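Local coordinates for putative lipoprotein (Bacteroides fragilis, PDB 3NQI) that is of unknown function but is a putative lipoprotein of a gut bacterium, possibly one that binds lipid, at residues P77-K89 with F191-Y203. Residues are numbered along the deposited sequence; the frame is centred on the assembly and turned at random. Where two conformers were deposited one is given.
Sequences PTGIDATAITTPK and FKAYEISQILREY
A193 joins the 77-89 segment through a single parallel bridge, opposite D81: its N donates to I80 O at 2.8 Å in a nearly straight bond (178°), and its O accepts from A82 N at 2.8 Å. Beyond this the two segments spread, and strand 84-87 runs 8.0 Å from the axis of helix 197-203 at 30°. Water takes over where direct bonding ends, one molecule linking A82 O to E195 N.

I80 and A193 fill one side. With CG1 of I80 set between its own backbone N and carbonyl carbon (chi1 61°), the branch runs out to place CD1 3.7 Å from A193 CB; the small alanine leaves room for it, and M49 of strand 49-56 touches both. D81 carries its carboxylate to the backbone N atoms of R48 and M49, tying this edge to the start of strand 49-56 and the loop before it.

On the other side the methyl of A82 lies obliquely against the Y194 ring, CB 3.3 Å from CE2; so short a side chain lets the ring come close. The ring edge meets the backbone at T83, while the buried hydroxyl reaches past to F150 O and is satisfied there.

Farther along, the methyl of A84 sits beside Y194, I196 and I199, a small group suited to the place where strand gives way to helix. T86 and I199 pass side by side, heading opposite ways; in T86 it is OG1 that lies between backbone N and carbonyl carbon, leaving methyl CG2 to pack against the end of I199, though how closely is doubtful because I199 is modelled in two conformations.

In this fold, strand 186-195 thus pairs in parallel with broken strand 78-87, then the chain passes through I196, at the N-cap position, into helix 197-207, which packs I199 against the continuing strand and C154.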
loop_
_atom_site.group_PDB
_atom_site.type_symbol
_atom_site.label_atom_id
_atom_site.label_comp_id
_atom_site.label_asym_id
_atom_site.label_seq_id
_atom_site.Cartn_x
_atom_site.Cartn_y
_atom_site.Cartn_z
ATOM N N PRO A 77 -12.898 -10.203 -2.941
ATOM C CA PRO A 77 -11.936 -9.117 -3.166
ATOM C C PRO A 77 -11.481 -8.480 -1.856
ATOM O O PRO A 77 -12.244 -8.402 -0.912
ATOM C CB PRO A 77 -12.731 -8.105 -4.015
ATOM C CG PRO A 77 -13.798 -8.874 -4.651
ATOM C CD PRO A 77 -14.103 -10.050 -3.769
ATOM N N THR A 78 -10.229 -8.069 -1.771
ATOM C CA THR A 78 -9.726 -7.445 -0.535
ATOM C C THR A 78 -9.404 -5.967 -0.717
ATOM O O THR A 78 -8.599 -5.603 -1.531
ATOM C CB THR A 78 -8.458 -8.127 -0.088
ATOM O OG1 THR A 78 -8.692 -9.515 -0.072
ATOM C CG2 THR A 78 -8.002 -7.617 1.333
ATOM N N GLY A 79 -9.928 -5.096 0.126
ATOM C CA GLY A 79 -9.564 -3.712 0.009
ATOM C C GLY A 79 -8.162 -3.488 0.550
ATOM O O GLY A 79 -7.770 -4.105 1.524
ATOM N N ILE A 80 -7.394 -2.597 -0.068
ATOM C CA ILE A 80 -6.032 -2.361 0.420
ATOM C C ILE A 80 -5.674 -0.880 0.616
ATOM O O ILE A 80 -4.506 -0.496 0.567
ATOM C CB ILE A 80 -5.058 -2.944 -0.640
ATOM C CG1 ILE A 80 -5.250 -2.239 -1.962
ATOM C CG2 ILE A 80 -5.165 -4.464 -0.735
ATOM C CD1 ILE A 80 -4.185 -2.685 -3.022
ATOM N N ASP A 81 -6.683 -0.039 0.802
ATOM C CA ASP A 81 -6.476 1.392 1.001
ATOM C C ASP A 81 -5.686 1.669 2.271
ATOM O O ASP A 81 -5.968 1.095 3.323
ATOM C CB ASP A 81 -7.820 2.146 1.081
ATOM C CG ASP A 81 -8.614 2.068 -0.214
ATOM O OD1 ASP A 81 -8.046 2.082 -1.292
ATOM O OD2 ASP A 81 -9.823 1.986 -0.146
ATOM N N ALA A 82 -4.730 2.588 2.168
ATOM C CA ALA A 82 -3.988 3.089 3.304
ATOM C C ALA A 82 -3.831 4.628 3.251
ATOM O O ALA A 82 -4.036 5.245 2.219
ATOM C CB ALA A 82 -2.616 2.369 3.418
ATOM N N THR A 83 -3.568 5.248 4.408
ATOM C CA THR A 83 -3.517 6.689 4.513
ATOM C C THR A 83 -2.185 7.347 4.228
ATOM O O THR A 83 -1.153 6.955 4.760
ATOM C CB THR A 83 -3.903 7.085 5.914
ATOM O OG1 THR A 83 -5.172 6.503 6.126
ATOM C CG2 THR A 83 -3.962 8.601 6.089
ATOM N N ALA A 84 -2.220 8.347 3.360
ATOM C CA ALA A 84 -1.048 9.213 3.132
ATOM C C ALA A 84 -1.381 10.608 3.646
ATOM O O ALA A 84 -2.460 11.119 3.393
ATOM C CB ALA A 84 -0.703 9.238 1.670
ATOM N N ILE A 85 -0.495 11.197 4.419
ATOM C CA ILE A 85 -0.716 12.507 4.964
ATOM C C ILE A 85 0.459 13.492 4.741
ATOM O O ILE A 85 1.598 13.078 4.443
ATOM C CB ILE A 85 -1.060 12.457 6.455
ATOM C CG1 ILE A 85 0.096 11.945 7.266
ATOM C CG2 ILE A 85 -2.344 11.610 6.767
ATOM C CD1 ILE A 85 0.352 12.838 8.425
ATOM N N THR A 86 0.169 14.800 4.860
ATOM C CA THR A 86 1.196 15.807 4.903
ATOM C C THR A 86 1.089 16.412 6.273
ATOM O O THR A 86 0.011 16.522 6.807
ATOM C CB THR A 86 0.953 16.934 3.887
ATOM O OG1 THR A 86 -0.370 17.442 4.072
ATOM C CG2 THR A 86 1.073 16.402 2.465
ATOM N N THR A 87 2.215 16.737 6.857
ATOM C CA THR A 87 2.242 17.504 8.087
ATOM C C THR A 87 3.572 18.285 7.994
ATOM O O THR A 87 4.445 17.883 7.262
ATOM C CB THR A 87 2.164 16.592 9.305
ATOM O OG1 THR A 87 2.058 17.392 10.477
ATOM C CG2 THR A 87 3.428 15.683 9.404
ATOM N N PRO A 88 3.693 19.414 8.673
ATOM C CA PRO A 88 4.906 20.217 8.432
ATOM C C PRO A 88 6.207 19.576 8.880
ATOM O O PRO A 88 7.188 19.665 8.183
ATOM C CB PRO A 88 4.645 21.486 9.246
ATOM C CG PRO A 88 3.184 21.563 9.342
ATOM C CD PRO A 88 2.698 20.166 9.453
ATOM N N LYS A 89 6.200 18.944 10.045
ATOM C CA LYS A 89 7.395 18.318 10.606
ATOM C C LYS A 89 7.042 17.251 11.655
ATOM O O LYS A 89 5.892 17.123 12.043
ATOM C CB LYS A 89 8.265 19.393 11.238
ATOM C CG LYS A 89 7.595 20.159 12.390
ATOM C CD LYS A 89 8.503 21.275 12.967
ATOM C CE LYS A 89 7.800 21.967 14.111
ATOM N NZ LYS A 89 8.687 22.952 14.769
ATOM N N PHE A 191 -0.465 -5.951 0.347
ATOM C CA PHE A 191 -0.266 -4.711 -0.404
ATOM C C PHE A 191 -1.018 -3.576 0.285
ATOM O O PHE A 191 -2.104 -3.818 0.816
ATOM C CB PHE A 191 -0.772 -4.811 -1.762
ATOM C CG PHE A 191 0.049 -5.682 -2.633
ATOM C CD1 PHE A 191 1.261 -5.253 -3.102
ATOM C CD2 PHE A 191 -0.419 -6.902 -3.012
ATOM C CE1 PHE A 191 2.017 -6.075 -3.954
ATOM C CE2 PHE A 191 0.330 -7.720 -3.825
ATOM C CZ PHE A 191 1.535 -7.283 -4.311
ATOM N N LYS A 192 -0.423 -2.380 0.291
ATOM C CA LYS A 192 -1.093 -1.156 0.815
ATOM C C LYS A 192 -1.015 -0.105 -0.291
ATOM O O LYS A 192 0.065 0.196 -0.812
ATOM C CB LYS A 192 -0.395 -0.680 2.081
ATOM C CG LYS A 192 -0.484 -1.695 3.234
ATOM C CD LYS A 192 -1.919 -1.611 3.870
ATOM C CE LYS A 192 -2.241 -2.735 4.745
ATOM N NZ LYS A 192 -3.700 -2.609 5.055
ATOM N N ALA A 193 -2.175 0.408 -0.679
ATOM C CA ALA A 193 -2.283 1.390 -1.744
ATOM C C ALA A 193 -2.596 2.783 -1.173
ATOM O O ALA A 193 -3.441 2.936 -0.257
ATOM C CB ALA A 193 -3.357 0.957 -2.772
ATOM N N TYR A 194 -1.897 3.789 -1.718
ATOM C CA TYR A 194 -1.896 5.177 -1.231
ATOM C C TYR A 194 -2.253 6.158 -2.323
ATOM O O TYR A 194 -1.526 6.315 -3.324
ATOM C CB TYR A 194 -0.525 5.607 -0.677
ATOM C CG TYR A 194 -0.075 4.753 0.470
ATOM C CD1 TYR A 194 0.561 3.541 0.256
ATOM C CD2 TYR A 194 -0.352 5.115 1.746
ATOM C CE1 TYR A 194 0.908 2.712 1.314
ATOM C CE2 TYR A 194 0.026 4.313 2.837
ATOM C CZ TYR A 194 0.637 3.143 2.630
ATOM O OH TYR A 194 0.956 2.349 3.709
ATOM N N GLU A 195 -3.362 6.862 -2.103
ATOM C CA GLU A 195 -3.717 7.971 -2.993
ATOM C C GLU A 195 -2.873 9.176 -2.592
ATOM O O GLU A 195 -3.013 9.708 -1.493
ATOM C CB GLU A 195 -5.244 8.297 -2.868
ATOM C CG GLU A 195 -5.881 8.860 -4.135
ATOM C CD GLU A 195 -5.393 10.264 -4.515
ATOM O OE1 GLU A 195 -4.964 11.031 -3.621
ATOM O OE2 GLU A 195 -5.504 10.634 -5.692
ATOM N N ILE A 196 -2.028 9.652 -3.484
ATOM C CA ILE A 196 -1.034 10.656 -3.150
ATOM C C ILE A 196 -1.251 12.029 -3.860
ATOM O O ILE A 196 -0.388 12.869 -3.787
ATOM C CB ILE A 196 0.373 10.170 -3.381
ATOM C CG1 ILE A 196 0.574 9.759 -4.845
ATOM C CG2 ILE A 196 0.716 8.998 -2.396
ATOM C CD1 ILE A 196 2.051 9.748 -5.228
ATOM N N SER A 197 -2.436 12.271 -4.435
ATOM C CA SER A 197 -2.673 13.522 -5.151
ATOM C C SER A 197 -2.532 14.728 -4.237
ATOM O O SER A 197 -1.982 15.760 -4.635
ATOM C CB SER A 197 -4.045 13.521 -5.813
ATOM O OG SER A 197 -4.079 12.526 -6.811
ATOM N N GLN A 198 -2.980 14.597 -3.022
ATOM C CA GLN A 198 -2.873 15.732 -2.089
ATOM C C GLN A 198 -1.406 15.986 -1.741
ATOM O O GLN A 198 -0.980 17.135 -1.716
ATOM C CB GLN A 198 -3.700 15.531 -0.833
ATOM C CG GLN A 198 -5.224 15.649 -1.089
ATOM C CD GLN A 198 -6.072 15.469 0.158
ATOM O OE1 GLN A 198 -5.576 15.042 1.190
ATOM N NE2 GLN A 198 -7.362 15.820 0.065
ATOM N N ILE A 199 -0.629 14.910 -1.618
ATOM C CA ILE A 199 0.792 15.012 -1.310
ATOM C C ILE A 199 1.513 15.687 -2.476
ATOM O O ILE A 199 2.314 16.606 -2.279
ATOM C CB ILE A 199 1.465 13.653 -1.071
ATOM C CG1 ILE A 199 0.724 12.796 -0.037
ATOM C CG2 ILE A 199 2.879 13.884 -0.629
ATOM C CD1 ILE A 199 0.223 13.544 1.138
ATOM N N LEU A 200 1.208 15.214 -3.693
ATOM C CA LEU A 200 1.788 15.783 -4.910
ATOM C C LEU A 200 1.454 17.267 -5.071
ATOM O O LEU A 200 2.326 18.029 -5.454
ATOM C CB LEU A 200 1.425 14.971 -6.149
ATOM C CG LEU A 200 2.069 13.579 -6.257
ATOM C CD1 LEU A 200 1.337 12.638 -7.280
ATOM C CD2 LEU A 200 3.559 13.694 -6.630
ATOM N N ARG A 201 0.224 17.664 -4.751
ATOM C CA ARG A 201 -0.201 19.047 -4.835
ATOM C C ARG A 201 0.673 19.931 -3.918
ATOM O O ARG A 201 1.168 20.980 -4.349
ATOM C CB ARG A 201 -1.684 19.167 -4.464
ATOM C CG ARG A 201 -2.352 20.422 -4.955
ATOM C CD ARG A 201 -3.676 20.688 -4.258
ATOM N NE ARG A 201 -3.599 20.402 -2.832
ATOM C CZ ARG A 201 -2.987 21.142 -1.914
ATOM N NH1 ARG A 201 -2.358 22.248 -2.214
ATOM N NH2 ARG A 201 -2.981 20.729 -0.661
ATOM N N GLU A 202 0.869 19.495 -2.668
ATOM C CA GLU A 202 1.700 20.234 -1.696
ATOM C C GLU A 202 3.160 20.272 -2.083
ATOM O O GLU A 202 3.799 21.296 -1.954
ATOM C CB GLU A 202 1.544 19.708 -0.262
ATOM C CG GLU A 202 0.294 20.251 0.390
ATOM C CD GLU A 202 0.382 21.754 0.662
ATOM O OE1 GLU A 202 0.960 22.146 1.689
ATOM O OE2 GLU A 202 -0.055 22.577 -0.129
ATOM N N TYR A 203 3.652 19.181 -2.638
ATOM C CA TYR A 203 4.998 19.091 -3.128
ATOM C C TYR A 203 5.238 20.098 -4.275
ATOM O O TYR A 203 6.264 20.795 -4.350
ATOM C CB TYR A 203 5.272 17.655 -3.614
ATOM C CG TYR A 203 6.392 17.618 -4.598
ATOM C CD1 TYR A 203 7.731 17.620 -4.170
ATOM C CD2 TYR A 203 6.138 17.695 -5.970
ATOM C CE1 TYR A 203 8.749 17.650 -5.099
ATOM C CE2 TYR A 203 7.148 17.720 -6.889
ATOM C CZ TYR A 203 8.457 17.677 -6.464
ATOM O OH TYR A 203 9.494 17.725 -7.409
HETATM O O HOH W 1 -5.967 3.931 -2.059
HETATM O O HOH W 2 -5.081 6.424 0.082
HETATM O O HOH W 3 -2.753 13.167 1.883
HETATM O O HOH W 4 -4.395 8.815 1.558
#